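Local atomic coordinates of Glucose/sorbosone dehydrogenases (Escherichia coli K12, PDB entry 2G8S), a protein that belongs to the glucose/sorbosone dehydrogenase family of beta-propeller proteins and carries a bound calcium ion. Residues 80-85 with 100-105; 237-242 with 250-255. All coordinates share one frame; numbering follows the deposited sequence.

Interaction 1. Residues 80-85 with 100-105; sequences SRRIWL and VGYGRL. With EDO (1,2-ethanediol), chain J.
R82 lays its guanidinium flat over one face of the Y102 ring, the planes 23° apart, with R82 CZ 3.9 Å from the ring centroid as a cation-pi contact. The R82 chain runs out extended, with CG anti to the backbone N (chi1 -180°), which brings CD over the same ring; the bend at chi3 then turns NE and the guanidinium flat onto it. Q172 takes NH1, and R116 donates to the Y102 hydroxyl, so the polar ends of both are tied down. Y102 CG stands between its own backbone N and carbonyl carbon (chi1 66°), and its CB sits over the five-membered ring of W84, 3.6 Å from the centroid. The Y102 ring meets the indole obliquely, CD2 lying 3.4 Å from W84 CZ2, while V100 CG1 touches the indole edge at CE3. At the strand end, R81 NE donates to L105 O (2.8 Å), tilted from the carbonyl plane, and its two terminal nitrogens hold the 1,2-ethanediol. I83 pairs with G103 and L85 with G101 through two backbone hydrogen bonds each, and L105 N reaches R81 O at 2.8 Å. These are the strands of an antiparallel beta hairpin, 82-90 and 96-105, in the middle of a propeller-blade sheet: strand 68-73 flanks the first, strand 115-120 pairs with the second, and L143 and I145 of strand 142-147 pack on W84 and V100.

Interaction 2. Residues 237-242 with 250-255; sequences LATWGI and PEAKGE. With EDO (1,2-ethanediol), chain N; EDO (1,2-ethanediol), chain E.
E255 crosses the W240 indole at about a right angle, and its aliphatic part does the touching. CB stands over one face of the six-membered ring, 3.6 Å from the centroid and only 8° off the ring normal, a CH-pi contact. CG lies 3.6 Å from W240 CE3 and at a similar distance from T239 O. Beyond it the chain bends at chi2 (90°), leading the carboxylate away from the 237-242 segment. The indole is held from elsewhere too: Y266 stacks with it, and Q262 accepts from NE1 while also donating to the carbonyl of E255, so one amide ties both partners of the contact. Behind this pair the backbones are joined by a single bridge between A238 and G254. T239 N donates to G254 O at 3.1 Å, and L237 O receives K253 N at 2.7 Å and, weakly, G254 N. T239 CG2 meets A252 CB at 3.8 Å. With T239 OG1 anti to the backbone N (chi1 -177°), the hydroxyl accepts from G241 N in an ST turn and also shares a 2.7 Å hydrogen bond with one 1,2-ethanediol; a second ethanediol donates to W240 O. Both segments belong to the long loop between strands 222-225 and 265-267, and the A238 side chain is about 6 Å from the calcium ion. Chemically, then, the contact rests on backbone hydrogen bonds and on methylene groups against an aromatic face, with no salt bridge between the segments, and it fastens two parts of an irregular loop without extended strand pairing.

From the N terminus, the chain first closes interaction 1, where the hairpin of strands 82-90 and 96-105 turns back on itself within a single sheet. It then runs through the sheet of strands 135-137 to 191-194 and into strands 198-205, 210-216 and 222-225 before interaction 2 closes a short loop between 237-242 and 250-255; strand 265-267 follows and completes that later sheet. The two contacts are therefore in series, neither nested nor crossed. They lie on opposite sides of the chain's centre, and the centres of interaction 1 and interaction 2 are about 38 Å apart. One joins neighbouring strands inside a blade, whereas the other folds up a loop connecting two strands of a different sheet.

Interaction 1. Residues 80-85 with 100-105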
ATOM      1  N   SER A  80      23.216   3.490  -3.639  1.00 11.55           N
ATOM      2  CA  SER A  80      22.953   4.027  -2.299  1.00 10.87           C
ATOM      3  C   SER A  80      22.677   2.972  -1.230  1.00 10.32           C
ATOM      4  O   SER A  80      22.897   3.218  -0.039  1.00 10.59           O
ATOM      5  CB  SER A  80      21.757   4.970  -2.345  1.00 11.42           C
ATOM      6  OG  SER A  80      20.557   4.237  -2.523  1.00 11.15           O
ATOM      7  N   ARG A  81      22.162   1.822  -1.665  1.00  9.55           N
ATOM      8  CA  ARG A  81      21.618   0.780  -0.782  1.00  9.14           C
ATOM      9  C   ARG A  81      20.548   1.302   0.184  1.00  8.71           C
ATOM     10  O   ARG A  81      20.299   0.699   1.231  1.00  9.15           O
ATOM     11  CB  ARG A  81      22.734   0.033  -0.034  1.00  9.30           C
ATOM     12  CG  ARG A  81      23.653  -0.725  -0.992  1.00 10.30           C
ATOM     13  CD  ARG A  81      24.576  -1.687  -0.268  1.00 11.63           C
ATOM     14  NE  ARG A  81      23.863  -2.774   0.396  1.00 11.42           N
ATOM     15  CZ  ARG A  81      23.399  -3.870  -0.208  1.00 11.46           C
ATOM     16  NH1 ARG A  81      23.552  -4.043  -1.518  1.00 11.76           N
ATOM     17  NH2 ARG A  81      22.779  -4.797   0.507  1.00 11.17           N
ATOM     18  N   ARG A  82      19.900   2.401  -0.200  1.00  8.46           N
ATOM     19  CA  ARG A  82      18.886   3.016   0.640  1.00  8.45           C
ATOM     20  C   ARG A  82      17.579   2.239   0.590  1.00  8.51           C
ATOM     21  O   ARG A  82      17.091   1.887  -0.490  1.00  8.24           O
ATOM     22  CB  ARG A  82      18.683   4.470   0.233  1.00  9.09           C
ATOM     23  CG  ARG A  82      17.642   5.198   1.062  1.00  9.57           C
ATOM     24  CD  ARG A  82      17.488   6.609   0.570  1.00 10.91           C
ATOM     25  NE  ARG A  82      18.659   7.431   0.881  1.00 11.56           N
ATOM     26  CZ  ARG A  82      18.784   8.713   0.552  1.00 12.58           C
ATOM     27  NH1 ARG A  82      17.821   9.321  -0.131  1.00 12.68           N
ATOM     28  NH2 ARG A  82      19.883   9.380   0.892  1.00 15.43           N
ATOM     29  N   ILE A  83      17.023   1.964   1.770  1.00  7.83           N
ATOM     30  CA  ILE A  83      15.698   1.361   1.868  1.00  8.54           C
ATOM     31  C   ILE A  83      14.794   2.251   2.707  1.00  7.73           C
ATOM     32  O   ILE A  83      15.246   2.883   3.665  1.00  7.76           O
ATOM     33  CB  ILE A  83      15.716  -0.107   2.381  1.00  9.36           C
ATOM     34  CG1 ILE A  83      16.054  -0.199   3.864  1.00 10.83           C
ATOM     35  CG2 ILE A  83      16.645  -0.964   1.529  1.00 10.70           C
ATOM     36  CD1 ILE A  83      15.616  -1.533   4.494  1.00 10.50           C
ATOM     37  N   TRP A  84      13.537   2.338   2.284  1.00  6.54           N
ATOM     38  CA  TRP A  84      12.527   3.142   2.958  1.00  6.20           C
ATOM     39  C   TRP A  84      11.555   2.247   3.709  1.00  6.17           C
ATOM     40  O   TRP A  84      11.193   1.166   3.226  1.00  6.84           O
ATOM     41  CB  TRP A  84      11.750   3.976   1.931  1.00  6.32           C
ATOM     42  CG  TRP A  84      12.522   5.123   1.343  1.00  6.53           C
ATOM     43  CD1 TRP A  84      13.582   5.057   0.470  1.00  6.68           C
ATOM     44  CD2 TRP A  84      12.296   6.514   1.595  1.00  5.79           C
ATOM     45  NE1 TRP A  84      14.027   6.329   0.164  1.00  7.26           N
ATOM     46  CE2 TRP A  84      13.253   7.242   0.840  1.00  6.98           C
ATOM     47  CE3 TRP A  84      11.370   7.221   2.382  1.00  6.60           C
ATOM     48  CZ2 TRP A  84      13.297   8.650   0.844  1.00  6.81           C
ATOM     49  CZ3 TRP A  84      11.422   8.610   2.398  1.00  7.55           C
ATOM     50  CH2 TRP A  84      12.376   9.311   1.631  1.00  7.08           C
ATOM     51  N   LEU A  85      11.126   2.697   4.888  1.00  5.73           N
ATOM     52  CA  LEU A  85      10.124   1.976   5.678  1.00  5.80           C
ATOM     53  C   LEU A  85       9.019   2.929   6.109  1.00  5.76           C
ATOM     54  O   LEU A  85       9.268   4.118   6.359  1.00  6.32           O
ATOM     55  CB  LEU A  85      10.736   1.356   6.943  1.00  6.07           C
ATOM     56  CG  LEU A  85      11.890   0.357   6.784  1.00  6.58           C
ATOM     57  CD1 LEU A  85      12.554   0.036   8.124  1.00  7.64           C
ATOM     58  CD2 LEU A  85      11.386  -0.934   6.132  1.00  8.46           C
ATOM     59  N   VAL A 100       7.358   7.792   8.096  1.00  5.19           N
ATOM     60  CA  VAL A 100       8.086   7.301   6.926  1.00  5.11           C
ATOM     61  C   VAL A 100       9.535   7.738   7.027  1.00  5.83           C
ATOM     62  O   VAL A 100       9.815   8.906   7.308  1.00  6.57           O
ATOM     63  CB  VAL A 100       7.479   7.861   5.617  1.00  4.81           C
ATOM     64  CG1 VAL A 100       8.287   7.407   4.388  1.00  5.31           C
ATOM     65  CG2 VAL A 100       6.007   7.439   5.473  1.00  4.94           C
ATOM     66  N   GLY A 101      10.446   6.800   6.792  1.00  5.49           N
ATOM     67  CA  GLY A 101      11.873   7.125   6.850  1.00  6.01           C
ATOM     68  C   GLY A 101      12.703   6.197   5.998  1.00  6.09           C
ATOM     69  O   GLY A 101      12.177   5.304   5.332  1.00  6.08           O
ATOM     70  N   TYR A 102      14.012   6.410   6.030  1.00  6.37           N
ATOM     71  CA  TYR A 102      14.923   5.564   5.277  1.00  6.65           C
ATOM     72  C   TYR A 102      16.238   5.363   6.002  1.00  7.10           C
ATOM     73  O   TYR A 102      16.618   6.168   6.852  1.00  7.04           O
ATOM     74  CB  TYR A 102      15.187   6.124   3.877  1.00  7.31           C
ATOM     75  CG  TYR A 102      15.940   7.440   3.826  1.00  7.49           C
ATOM     76  CD1 TYR A 102      17.334   7.491   3.943  1.00  7.52           C
ATOM     77  CD2 TYR A 102      15.261   8.633   3.622  1.00  8.23           C
ATOM     78  CE1 TYR A 102      18.021   8.721   3.867  1.00  8.67           C
ATOM     79  CE2 TYR A 102      15.938   9.864   3.548  1.00  9.24           C
ATOM     80  CZ  TYR A 102      17.317   9.894   3.675  1.00  9.38           C
ATOM     81  OH  TYR A 102      17.990  11.095   3.609  1.00 11.12           O
ATOM     82  N   GLY A 103      16.908   4.270   5.661  1.00  7.27           N
ATOM     83  CA  GLY A 103      18.262   4.001   6.131  1.00  7.40           C
ATOM     84  C   GLY A 103      18.999   3.238   5.061  1.00  7.60           C
ATOM     85  O   GLY A 103      18.467   3.032   3.970  1.00  8.38           O
ATOM     86  N   ARG A 104      20.216   2.810   5.374  1.00  7.40           N
ATOM     87  CA  ARG A 104      21.033   2.100   4.400  1.00  7.90           C
ATOM     88  C   ARG A 104      21.108   0.631   4.763  1.00  8.01           C
ATOM     89  O   ARG A 104      21.438   0.280   5.892  1.00  8.57           O
ATOM     90  CB  ARG A 104      22.443   2.707   4.331  1.00  7.75           C
ATOM     91  CG  ARG A 104      23.278   2.169   3.174  1.00  9.09           C
ATOM     92  CD  ARG A 104      24.716   2.674   3.213  1.00  9.48           C
ATOM     93  NE  ARG A 104      25.506   2.184   2.073  1.00 12.22           N
ATOM     94  CZ  ARG A 104      26.176   1.033   2.059  1.00 12.33           C
ATOM     95  NH1 ARG A 104      26.157   0.226   3.116  1.00 12.46           N
ATOM     96  NH2 ARG A 104      26.867   0.675   0.974  1.00 13.94           N
ATOM     97  N   LEU A 105      20.795  -0.240   3.805  1.00  7.88           N
ATOM     98  CA  LEU A 105      20.898  -1.676   4.035  1.00  9.05           C
ATOM     99  C   LEU A 105      22.358  -2.119   3.918  1.00  9.35           C
ATOM    100  O   LEU A 105      23.007  -1.884   2.890  1.00  9.53           O
ATOM    101  CB  LEU A 105      20.025  -2.428   3.024  1.00  7.98           C
ATOM    102  CG  LEU A 105      19.886  -3.950   3.182  1.00  9.22           C
ATOM    103  CD1 LEU A 105      19.213  -4.351   4.488  1.00 10.12           C
ATOM    104  CD2 LEU A 105      19.163  -4.548   1.984  1.00  9.89           C
TER
HETATM  105  C1  EDO J3016      21.598  -7.109  -2.025  0.70 22.35           C
HETATM  106  O1  EDO J3016      22.701  -7.057  -1.116  0.70 21.84           O
HETATM  107  C2  EDO J3016      22.115  -7.073  -3.457  0.70 23.16           C
HETATM  108  O2  EDO J3016      22.855  -5.866  -3.680  0.70 23.08           O
HETATM  109  O   HOH W   1      26.280   3.329  -0.615  1.00 19.87           O

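Interaction 2. Residues 237-242 with 250-255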
ATOM      1  N   LEU A 237     -17.716  12.699   1.657  1.00  6.97           N
ATOM      2  CA  LEU A 237     -18.835  13.338   0.962  1.00  7.43           C
ATOM      3  C   LEU A 237     -19.425  12.452  -0.131  1.00  7.09           C
ATOM      4  O   LEU A 237     -20.639  12.499  -0.399  1.00  7.62           O
ATOM      5  CB  LEU A 237     -18.397  14.673   0.346  1.00  8.20           C
ATOM      6  CG  LEU A 237     -17.797  15.702   1.307  1.00  9.20           C
ATOM      7  CD1 LEU A 237     -17.368  16.951   0.540  1.00 11.28           C
ATOM      8  CD2 LEU A 237     -18.794  16.054   2.409  1.00 12.04           C
ATOM      9  N   ALA A 238     -18.560  11.669  -0.775  1.00  6.70           N
ATOM     10  CA  ALA A 238     -18.966  10.758  -1.847  1.00  6.40           C
ATOM     11  C   ALA A 238     -18.491   9.367  -1.464  1.00  6.56           C
ATOM     12  O   ALA A 238     -17.337   9.189  -1.066  1.00  6.19           O
ATOM     13  CB  ALA A 238     -18.355  11.184  -3.197  1.00  6.94           C
ATOM     14  N   THR A 239     -19.385   8.386  -1.567  1.00  6.25           N
ATOM     15  CA  THR A 239     -19.012   7.000  -1.303  1.00  6.87           C
ATOM     16  C   THR A 239     -19.932   6.029  -2.034  1.00  7.06           C
ATOM     17  O   THR A 239     -21.126   6.305  -2.208  1.00  7.13           O
ATOM     18  CB  THR A 239     -18.994   6.687   0.212  1.00  6.99           C
ATOM     19  OG1 THR A 239     -18.560   5.337   0.428  1.00  7.35           O
ATOM     20  CG2 THR A 239     -20.373   6.878   0.811  1.00  8.13           C
ATOM     21  N   TRP A 240     -19.360   4.902  -2.459  1.00  6.48           N
ATOM     22  CA  TRP A 240     -20.136   3.798  -2.994  1.00  6.77           C
ATOM     23  C   TRP A 240     -20.492   2.775  -1.928  1.00  7.80           C
ATOM     24  O   TRP A 240     -21.119   1.761  -2.235  1.00  8.69           O
ATOM     25  CB  TRP A 240     -19.386   3.132  -4.146  1.00  6.29           C
ATOM     26  CG  TRP A 240     -19.389   3.957  -5.392  1.00  6.21           C
ATOM     27  CD1 TRP A 240     -18.356   4.713  -5.891  1.00  6.53           C
ATOM     28  CD2 TRP A 240     -20.484   4.125  -6.303  1.00  5.90           C
ATOM     29  NE1 TRP A 240     -18.742   5.332  -7.060  1.00  6.37           N
ATOM     30  CE2 TRP A 240     -20.041   4.982  -7.339  1.00  6.33           C
ATOM     31  CE3 TRP A 240     -21.791   3.608  -6.357  1.00  7.35           C
ATOM     32  CZ2 TRP A 240     -20.865   5.349  -8.409  1.00  7.47           C
ATOM     33  CZ3 TRP A 240     -22.613   3.970  -7.421  1.00  7.04           C
ATOM     34  CH2 TRP A 240     -22.141   4.839  -8.435  1.00  7.27           C
ATOM     35  N   GLY A 241     -20.114   3.054  -0.685  1.00  8.43           N
ATOM     36  CA  GLY A 241     -20.440   2.180   0.431  1.00  9.43           C
ATOM     37  C   GLY A 241     -21.475   2.793   1.353  1.00 10.95           C
ATOM     38  O   GLY A 241     -21.958   3.912   1.126  1.00 11.12           O
ATOM     39  N   ILE A 242     -21.819   2.043   2.396  1.00 11.32           N
ATOM     40  CA  ILE A 242     -22.718   2.526   3.437  1.00 12.29           C
ATOM     41  C   ILE A 242     -22.054   2.308   4.795  1.00 12.24           C
ATOM     42  O   ILE A 242     -20.985   1.692   4.876  1.00 12.25           O
ATOM     43  CB  ILE A 242     -24.107   1.824   3.373  1.00 12.19           C
ATOM     44  CG1 ILE A 242     -23.966   0.296   3.505  1.00 13.15           C
ATOM     45  CG2 ILE A 242     -24.860   2.251   2.107  1.00 12.41           C
ATOM     46  CD1 ILE A 242     -25.302  -0.470   3.399  1.00 13.60           C
ATOM     47  N   PRO A 250     -22.888   9.201   7.555  1.00 12.87           N
ATOM     48  CA  PRO A 250     -23.582  10.473   7.834  1.00 12.85           C
ATOM     49  C   PRO A 250     -23.141  11.689   7.010  1.00 12.43           C
ATOM     50  O   PRO A 250     -23.971  12.553   6.706  1.00 12.65           O
ATOM     51  CB  PRO A 250     -23.350  10.710   9.332  1.00 13.45           C
ATOM     52  CG  PRO A 250     -22.368   9.717   9.782  1.00 14.07           C
ATOM     53  CD  PRO A 250     -22.288   8.609   8.764  1.00 13.17           C
ATOM     54  N   GLU A 251     -21.864  11.749   6.635  1.00 11.47           N
ATOM     55  CA  GLU A 251     -21.328  12.905   5.912  1.00 10.82           C
ATOM     56  C   GLU A 251     -21.622  12.835   4.421  1.00 10.26           C
ATOM     57  O   GLU A 251     -21.445  13.815   3.695  1.00  9.71           O
ATOM     58  CB  GLU A 251     -19.807  13.003   6.083  1.00 11.26           C
ATOM     59  CG  GLU A 251     -19.314  13.300   7.492  1.00 11.99           C
ATOM     60  CD  GLU A 251     -19.124  12.067   8.354  1.00 13.45           C
ATOM     61  OE1 GLU A 251     -19.379  10.937   7.876  1.00 13.98           O
ATOM     62  OE2 GLU A 251     -18.694  12.231   9.515  1.00 15.16           O
ATOM     63  N   ALA A 252     -22.036  11.662   3.953  1.00  9.57           N
ATOM     64  CA  ALA A 252     -22.139  11.427   2.518  1.00  9.47           C
ATOM     65  C   ALA A 252     -23.312  12.163   1.882  1.00  9.93           C
ATOM     66  O   ALA A 252     -24.435  12.130   2.407  1.00 10.71           O
ATOM     67  CB  ALA A 252     -22.223   9.929   2.235  1.00  9.51           C
ATOM     68  N   LYS A 253     -23.038  12.816   0.755  1.00  9.97           N
ATOM     69  CA  LYS A 253     -24.062  13.509  -0.029  0.80 11.09           C
ATOM     70  C   LYS A 253     -24.627  12.586  -1.103  1.00 10.67           C
ATOM     71  O   LYS A 253     -25.759  12.771  -1.566  1.00 11.67           O
ATOM     72  CB  LYS A 253     -23.487  14.766  -0.692  0.80 10.85           C
ATOM     73  CG  LYS A 253     -22.872  15.785   0.266  0.80 13.17           C
ATOM     74  CD  LYS A 253     -22.667  17.130  -0.426  0.80 14.72           C
ATOM     75  CE  LYS A 253     -23.971  17.936  -0.463  0.80 18.74           C
ATOM     76  NZ  LYS A 253     -23.972  19.097  -1.411  0.80 21.53           N
ATOM     77  N   GLY A 254     -23.830  11.600  -1.512  1.00 10.25           N
ATOM     78  CA  GLY A 254     -24.257  10.668  -2.551  1.00  9.61           C
ATOM     79  C   GLY A 254     -23.100   9.828  -3.057  1.00  9.22           C
ATOM     80  O   GLY A 254     -22.016   9.850  -2.482  1.00  9.07           O
ATOM     81  N   GLU A 255     -23.355   9.081  -4.126  1.00  8.82           N
ATOM     82  CA  GLU A 255     -22.321   8.273  -4.771  1.00  8.53           C
ATOM     83  C   GLU A 255     -21.481   9.123  -5.727  1.00  8.77           C
ATOM     84  O   GLU A 255     -20.260   8.974  -5.824  1.00  8.70           O
ATOM     85  CB  GLU A 255     -22.967   7.119  -5.550  1.00  8.71           C
ATOM     86  CG  GLU A 255     -23.784   6.164  -4.687  1.00  7.64           C
ATOM     87  CD  GLU A 255     -25.262   6.541  -4.542  1.00  9.25           C
ATOM     88  OE1 GLU A 255     -25.656   7.674  -4.900  1.00 10.13           O
ATOM     89  OE2 GLU A 255     -26.027   5.674  -4.063  1.00 11.44           O
TER
HETATM   90  C1  EDO N3021     -23.188  -1.659   0.177  1.00 30.60           C
HETATM   91  O1  EDO N3021     -23.954  -2.630  -0.550  1.00 31.28           O
HETATM   92  C2  EDO N3021     -22.453  -0.746  -0.797  1.00 29.93           C
HETATM   93  O2  EDO N3021     -23.348   0.263  -1.287  1.00 30.31           O
HETATM   94  C1  EDO E3002     -13.655   4.843  -0.134  1.00 10.05           C
HETATM   95  O1  EDO E3002     -13.317   6.243  -0.104  1.00  9.94           O
HETATM   96  C2  EDO E3002     -15.068   4.670   0.421  1.00 10.27           C
HETATM   97  O2  EDO E3002     -15.961   5.533  -0.278  1.00  7.84           O